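Long-range contact in phosphoribosylaminoimidazole-succinocarboxamide synthase (Thermotoga maritima, PDB 1KUT), which catalyses the ATP-driven coupling of L-aspartate to a carboxylated aminoimidazole ribonucleotide, giving the SAICAR intermediate of de novo purine synthesis: residues A48-K60 / K150-A162. Residues are numbered along the deposited sequence; the frame is centred on the assembly and turned at random.
Sequences AILMKYLSEKGIK and KITLALKEFFERA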
loop_
_atom_site.group_PDB
_atom_site.type_symbol
_atom_site.label_atom_id
_atom_site.label_comp_id
_atom_site.label_asym_id
_atom_site.label_seq_id
_atom_site.Cartn_x
_atom_site.Cartn_y
_atom_site.Cartn_z
ATOM N N ALA B 48 -17.023 22.432 -10.859
ATOM C CA ALA B 48 -17.190 23.797 -10.358
ATOM C C ALA B 48 -18.290 23.950 -9.325
ATOM O O ALA B 48 -18.184 24.752 -8.400
ATOM C CB ALA B 48 -17.442 24.733 -11.507
ATOM N N ILE B 49 -19.367 23.199 -9.495
ATOM C CA ILE B 49 -20.475 23.214 -8.551
ATOM C C ILE B 49 -20.017 22.559 -7.249
ATOM O O ILE B 49 -20.086 23.147 -6.177
ATOM C CB ILE B 49 -21.680 22.430 -9.134
ATOM C CG1 ILE B 49 -22.316 23.256 -10.255
ATOM C CG2 ILE B 49 -22.660 22.048 -8.028
ATOM C CD1 ILE B 49 -23.611 22.687 -10.775
ATOM N N LEU B 50 -19.542 21.328 -7.344
ATOM C CA LEU B 50 -19.067 20.627 -6.164
ATOM C C LEU B 50 -17.973 21.413 -5.398
ATOM O O LEU B 50 -18.091 21.622 -4.192
ATOM C CB LEU B 50 -18.563 19.236 -6.566
ATOM C CG LEU B 50 -19.546 18.046 -6.602
ATOM C CD1 LEU B 50 -20.997 18.495 -6.419
ATOM C CD2 LEU B 50 -19.356 17.266 -7.900
HETATM N N MSE B 51 -16.932 21.869 -6.091
HETATM C CA MSE B 51 -15.836 22.606 -5.439
HETATM C C MSE B 51 -16.244 23.934 -4.813
HETATM O O MSE B 51 -15.656 24.367 -3.813
HETATM C CB MSE B 51 -14.701 22.855 -6.425
HETATM C CG MSE B 51 -14.017 21.597 -6.878
HETATM SE SE MSE B 51 -12.279 22.046 -7.570
HETATM C CE MSE B 51 -12.761 23.058 -9.113
ATOM N N LYS B 52 -17.238 24.583 -5.415
ATOM C CA LYS B 52 -17.768 25.844 -4.899
ATOM C C LYS B 52 -18.418 25.523 -3.544
ATOM O O LYS B 52 -18.188 26.204 -2.542
ATOM C CB LYS B 52 -18.815 26.399 -5.871
ATOM C CG LYS B 52 -19.372 27.766 -5.500
ATOM C CD LYS B 52 -18.291 28.842 -5.584
ATOM C CE LYS B 52 -18.852 30.222 -5.250
ATOM N NZ LYS B 52 -17.755 31.212 -4.999
ATOM N N TYR B 53 -19.217 24.463 -3.525
ATOM C CA TYR B 53 -19.893 24.004 -2.312
ATOM C C TYR B 53 -18.887 23.733 -1.193
ATOM O O TYR B 53 -19.113 24.076 -0.038
ATOM C CB TYR B 53 -20.658 22.720 -2.631
ATOM C CG TYR B 53 -21.164 21.947 -1.437
ATOM C CD1 TYR B 53 -22.276 22.384 -0.709
ATOM C CD2 TYR B 53 -20.558 20.747 -1.064
ATOM C CE1 TYR B 53 -22.780 21.631 0.364
ATOM C CE2 TYR B 53 -21.040 19.996 -0.004
ATOM C CZ TYR B 53 -22.154 20.438 0.709
ATOM O OH TYR B 53 -22.631 19.673 1.758
ATOM N N LEU B 54 -17.790 23.082 -1.559
ATOM C CA LEU B 54 -16.714 22.730 -0.645
ATOM C C LEU B 54 -15.971 23.964 -0.112
ATOM O O LEU B 54 -15.724 24.081 1.097
ATOM C CB LEU B 54 -15.720 21.824 -1.379
ATOM C CG LEU B 54 -15.775 20.291 -1.254
ATOM C CD1 LEU B 54 -17.193 19.816 -1.051
ATOM C CD2 LEU B 54 -15.141 19.672 -2.505
ATOM N N SER B 55 -15.617 24.872 -1.022
ATOM C CA SER B 55 -14.886 26.090 -0.675
ATOM C C SER B 55 -15.657 27.041 0.241
ATOM O O SER B 55 -15.078 27.642 1.146
ATOM C CB SER B 55 -14.474 26.842 -1.942
ATOM O OG SER B 55 -13.614 26.050 -2.741
ATOM N N GLU B 56 -16.955 27.209 0.012
ATOM C CA GLU B 56 -17.678 28.095 0.906
ATOM C C GLU B 56 -17.744 27.464 2.283
ATOM O O GLU B 56 -18.200 28.084 3.231
ATOM C CB GLU B 56 -19.080 28.427 0.375
ATOM C CG GLU B 56 -19.708 27.392 -0.511
ATOM C CD GLU B 56 -21.049 27.857 -1.069
ATOM O OE1 GLU B 56 -21.099 28.963 -1.666
ATOM O OE2 GLU B 56 -22.048 27.117 -0.912
ATOM N N LYS B 57 -17.255 26.234 2.400
ATOM C CA LYS B 57 -17.249 25.559 3.695
ATOM C C LYS B 57 -15.886 25.675 4.373
ATOM O O LYS B 57 -15.724 25.252 5.513
ATOM C CB LYS B 57 -17.626 24.087 3.537
ATOM C CG LYS B 57 -19.009 23.880 2.917
ATOM C CD LYS B 57 -19.327 22.406 2.726
ATOM C CE LYS B 57 -19.597 21.742 4.059
ATOM N NZ LYS B 57 -20.830 22.298 4.695
ATOM N N GLY B 58 -14.907 26.250 3.673
ATOM C CA GLY B 58 -13.582 26.416 4.261
ATOM C C GLY B 58 -12.518 25.539 3.634
ATOM O O GLY B 58 -11.319 25.822 3.694
ATOM N N ILE B 59 -12.969 24.448 3.037
ATOM C CA ILE B 59 -12.073 23.520 2.388
ATOM C C ILE B 59 -11.414 24.281 1.254
ATOM O O ILE B 59 -12.094 24.934 0.454
ATOM C CB ILE B 59 -12.884 22.316 1.879
ATOM C CG1 ILE B 59 -13.399 21.538 3.095
ATOM C CG2 ILE B 59 -12.039 21.460 0.933
ATOM C CD1 ILE B 59 -14.472 20.504 2.806
ATOM N N LYS B 60 -10.089 24.212 1.198
ATOM C CA LYS B 60 -9.329 24.904 0.164
ATOM C C LYS B 60 -9.274 24.080 -1.111
ATOM O O LYS B 60 -8.845 22.920 -1.081
ATOM C CB LYS B 60 -7.886 25.165 0.631
ATOM C CG LYS B 60 -7.752 26.018 1.889
ATOM C CD LYS B 60 -6.287 26.253 2.245
ATOM C CE LYS B 60 -6.151 27.274 3.376
ATOM N NZ LYS B 60 -6.872 26.848 4.612
ATOM N N LYS B 150 -12.709 14.752 5.230
ATOM C CA LYS B 150 -13.590 15.902 5.425
ATOM C C LYS B 150 -14.424 16.117 4.155
ATOM O O LYS B 150 -15.655 16.141 4.191
ATOM C CB LYS B 150 -12.755 17.154 5.688
ATOM C CG LYS B 150 -13.570 18.428 5.874
ATOM C CD LYS B 150 -13.716 18.781 7.339
ATOM C CE LYS B 150 -12.341 18.901 7.963
ATOM N NZ LYS B 150 -11.476 19.735 7.072
ATOM N N ILE B 151 -13.730 16.277 3.037
ATOM C CA ILE B 151 -14.373 16.497 1.750
ATOM C C ILE B 151 -15.326 15.362 1.414
ATOM O O ILE B 151 -16.444 15.588 0.967
ATOM C CB ILE B 151 -13.320 16.596 0.625
ATOM C CG1 ILE B 151 -12.487 17.861 0.794
ATOM C CG2 ILE B 151 -13.996 16.601 -0.741
ATOM C CD1 ILE B 151 -11.282 17.906 -0.134
ATOM N N THR B 152 -14.871 14.139 1.633
ATOM C CA THR B 152 -15.664 12.958 1.338
ATOM C C THR B 152 -16.968 12.957 2.104
ATOM O O THR B 152 -18.021 12.669 1.535
ATOM C CB THR B 152 -14.867 11.689 1.656
ATOM O OG1 THR B 152 -13.656 11.711 0.898
ATOM C CG2 THR B 152 -15.654 10.445 1.298
ATOM N N LEU B 153 -16.911 13.277 3.392
ATOM C CA LEU B 153 -18.125 13.331 4.192
ATOM C C LEU B 153 -19.019 14.510 3.755
ATOM O O LEU B 153 -20.236 14.366 3.625
ATOM C CB LEU B 153 -17.762 13.434 5.683
ATOM C CG LEU B 153 -17.665 12.111 6.468
ATOM C CD1 LEU B 153 -17.599 10.890 5.522
ATOM C CD2 LEU B 153 -16.441 12.166 7.378
ATOM N N ALA B 154 -18.417 15.667 3.516
ATOM C CA ALA B 154 -19.184 16.831 3.071
ATOM C C ALA B 154 -19.920 16.507 1.779
ATOM O O ALA B 154 -21.082 16.884 1.611
ATOM C CB ALA B 154 -18.263 18.007 2.844
ATOM N N LEU B 155 -19.241 15.807 0.866
ATOM C CA LEU B 155 -19.833 15.436 -0.421
ATOM C C LEU B 155 -20.878 14.352 -0.240
ATOM O O LEU B 155 -21.889 14.312 -0.950
ATOM C CB LEU B 155 -18.754 14.949 -1.397
ATOM C CG LEU B 155 -17.868 16.013 -2.024
ATOM C CD1 LEU B 155 -16.904 15.370 -3.015
ATOM C CD2 LEU B 155 -18.758 17.032 -2.731
ATOM N N LYS B 156 -20.624 13.463 0.708
ATOM C CA LYS B 156 -21.557 12.388 1.000
ATOM C C LYS B 156 -22.902 12.963 1.461
ATOM O O LYS B 156 -23.965 12.483 1.070
ATOM C CB LYS B 156 -20.978 11.487 2.090
ATOM C CG LYS B 156 -22.020 10.603 2.769
ATOM C CD LYS B 156 -21.476 9.926 4.017
ATOM C CE LYS B 156 -22.602 9.233 4.764
ATOM N NZ LYS B 156 -23.686 10.226 5.059
ATOM N N GLU B 157 -22.849 13.990 2.299
ATOM C CA GLU B 157 -24.068 14.617 2.815
ATOM C C GLU B 157 -24.769 15.399 1.712
ATOM O O GLU B 157 -25.997 15.569 1.718
ATOM C CB GLU B 157 -23.712 15.539 3.985
ATOM C CG GLU B 157 -22.953 14.811 5.074
ATOM C CD GLU B 157 -22.164 15.748 5.974
ATOM O OE1 GLU B 157 -21.453 16.629 5.434
ATOM O OE2 GLU B 157 -22.240 15.596 7.217
ATOM N N PHE B 158 -23.971 15.862 0.764
ATOM C CA PHE B 158 -24.465 16.612 -0.376
ATOM C C PHE B 158 -25.391 15.748 -1.236
ATOM O O PHE B 158 -26.565 16.081 -1.424
ATOM C CB PHE B 158 -23.285 17.080 -1.222
ATOM C CG PHE B 158 -23.680 17.939 -2.371
ATOM C CD1 PHE B 158 -23.990 19.280 -2.176
ATOM C CD2 PHE B 158 -23.771 17.404 -3.652
ATOM C CE1 PHE B 158 -24.385 20.084 -3.244
ATOM C CE2 PHE B 158 -24.167 18.192 -4.727
ATOM C CZ PHE B 158 -24.475 19.536 -4.525
ATOM N N PHE B 159 -24.859 14.642 -1.755
ATOM C CA PHE B 159 -25.627 13.731 -2.609
ATOM C C PHE B 159 -26.736 13.038 -1.842
ATOM O O PHE B 159 -27.703 12.538 -2.426
ATOM C CB PHE B 159 -24.709 12.671 -3.215
ATOM C CG PHE B 159 -23.684 13.231 -4.139
ATOM C CD1 PHE B 159 -24.068 13.857 -5.320
ATOM C CD2 PHE B 159 -22.330 13.163 -3.818
ATOM C CE1 PHE B 159 -23.114 14.413 -6.176
ATOM C CE2 PHE B 159 -21.369 13.715 -4.664
ATOM C CZ PHE B 159 -21.763 14.341 -5.847
ATOM N N GLU B 160 -26.574 13.005 -0.527
ATOM C CA GLU B 160 -27.530 12.389 0.375
ATOM C C GLU B 160 -28.896 13.059 0.199
ATOM O O GLU B 160 -29.938 12.397 0.186
ATOM C CB GLU B 160 -27.014 12.567 1.803
ATOM C CG GLU B 160 -27.688 11.720 2.855
ATOM C CD GLU B 160 -26.962 11.778 4.193
ATOM O OE1 GLU B 160 -26.915 12.876 4.804
ATOM O OE2 GLU B 160 -26.436 10.720 4.622
ATOM N N ARG B 161 -28.886 14.379 0.042
ATOM C CA ARG B 161 -30.124 15.124 -0.131
ATOM C C ARG B 161 -30.937 14.594 -1.309
ATOM O O ARG B 161 -32.155 14.773 -1.355
ATOM C CB ARG B 161 -29.838 16.601 -0.376
ATOM C CG ARG B 161 -29.122 17.332 0.729
ATOM C CD ARG B 161 -28.986 18.788 0.306
ATOM N NE ARG B 161 -27.957 19.516 1.037
ATOM C CZ ARG B 161 -27.515 20.719 0.681
ATOM N NH1 ARG B 161 -28.022 21.315 -0.395
ATOM N NH2 ARG B 161 -26.561 21.322 1.385
ATOM N N ALA B 162 -30.260 13.956 -2.263
ATOM C CA ALA B 162 -30.909 13.410 -3.456
ATOM C C ALA B 162 -31.067 11.893 -3.403
ATOM O O ALA B 162 -31.423 11.260 -4.401
ATOM C CB ALA B 162 -30.106 13.793 -4.685
#
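Phe158 presents its edge to one face of the Tyr53 ring, CD1 sitting over the ring centre, 3.6 Å from Tyr53 CZ. The stack is edge-to-face but well short of perpendicular, its planes 54° apart. On the opposite face lies the bent aliphatic chain of Lys57, with CD toward the rim, and in the ring plane at the edge is the carbonyl oxygen of Ala154. Tyr53 reaches this spot because CG stands anti to the backbone N (chi1 167°), which carries the hydroxyl across to helix 138-160. There Tyr53 OH donates to Ala154 O at 3.2 Å, from well out of the carbonyl plane; Phe158 N, the helix's own donor, comes from the other face, giving that oxygen two bonds. With a phenylalanine in place of Tyr53, Ala154 O would probably be left with its helical bond alone, and the ring, no longer tethered, freer to shift against Phe158.

Deeper in, the contacts are apolar. Leu50 CD1 touches Phe158 CE2 at 3.6 Å, and Leu54 CD1 meets Leu155 CD2 at 3.6 Å, each pair crossing nearly at right angles. Beyond the Schellman turn at Gly58, Ile59 CG2 lies 3.6 Å from Ile151 CG1. Leu155 and Ile151 also rest on strand 164-175, while Phe158 and Phe159 meet helix 214-229.

The two helix segments run at 115° to each other, axes 10.7 Å apart, a separation filled by large side chains. Burial of apolar side chains therefore probably provides most of what holds helix 39-55 to helix 138-160, and the one hydrogen bond between the segments, from Tyr53 OH, adds direction and probably helps set where the ring sits along the second helix.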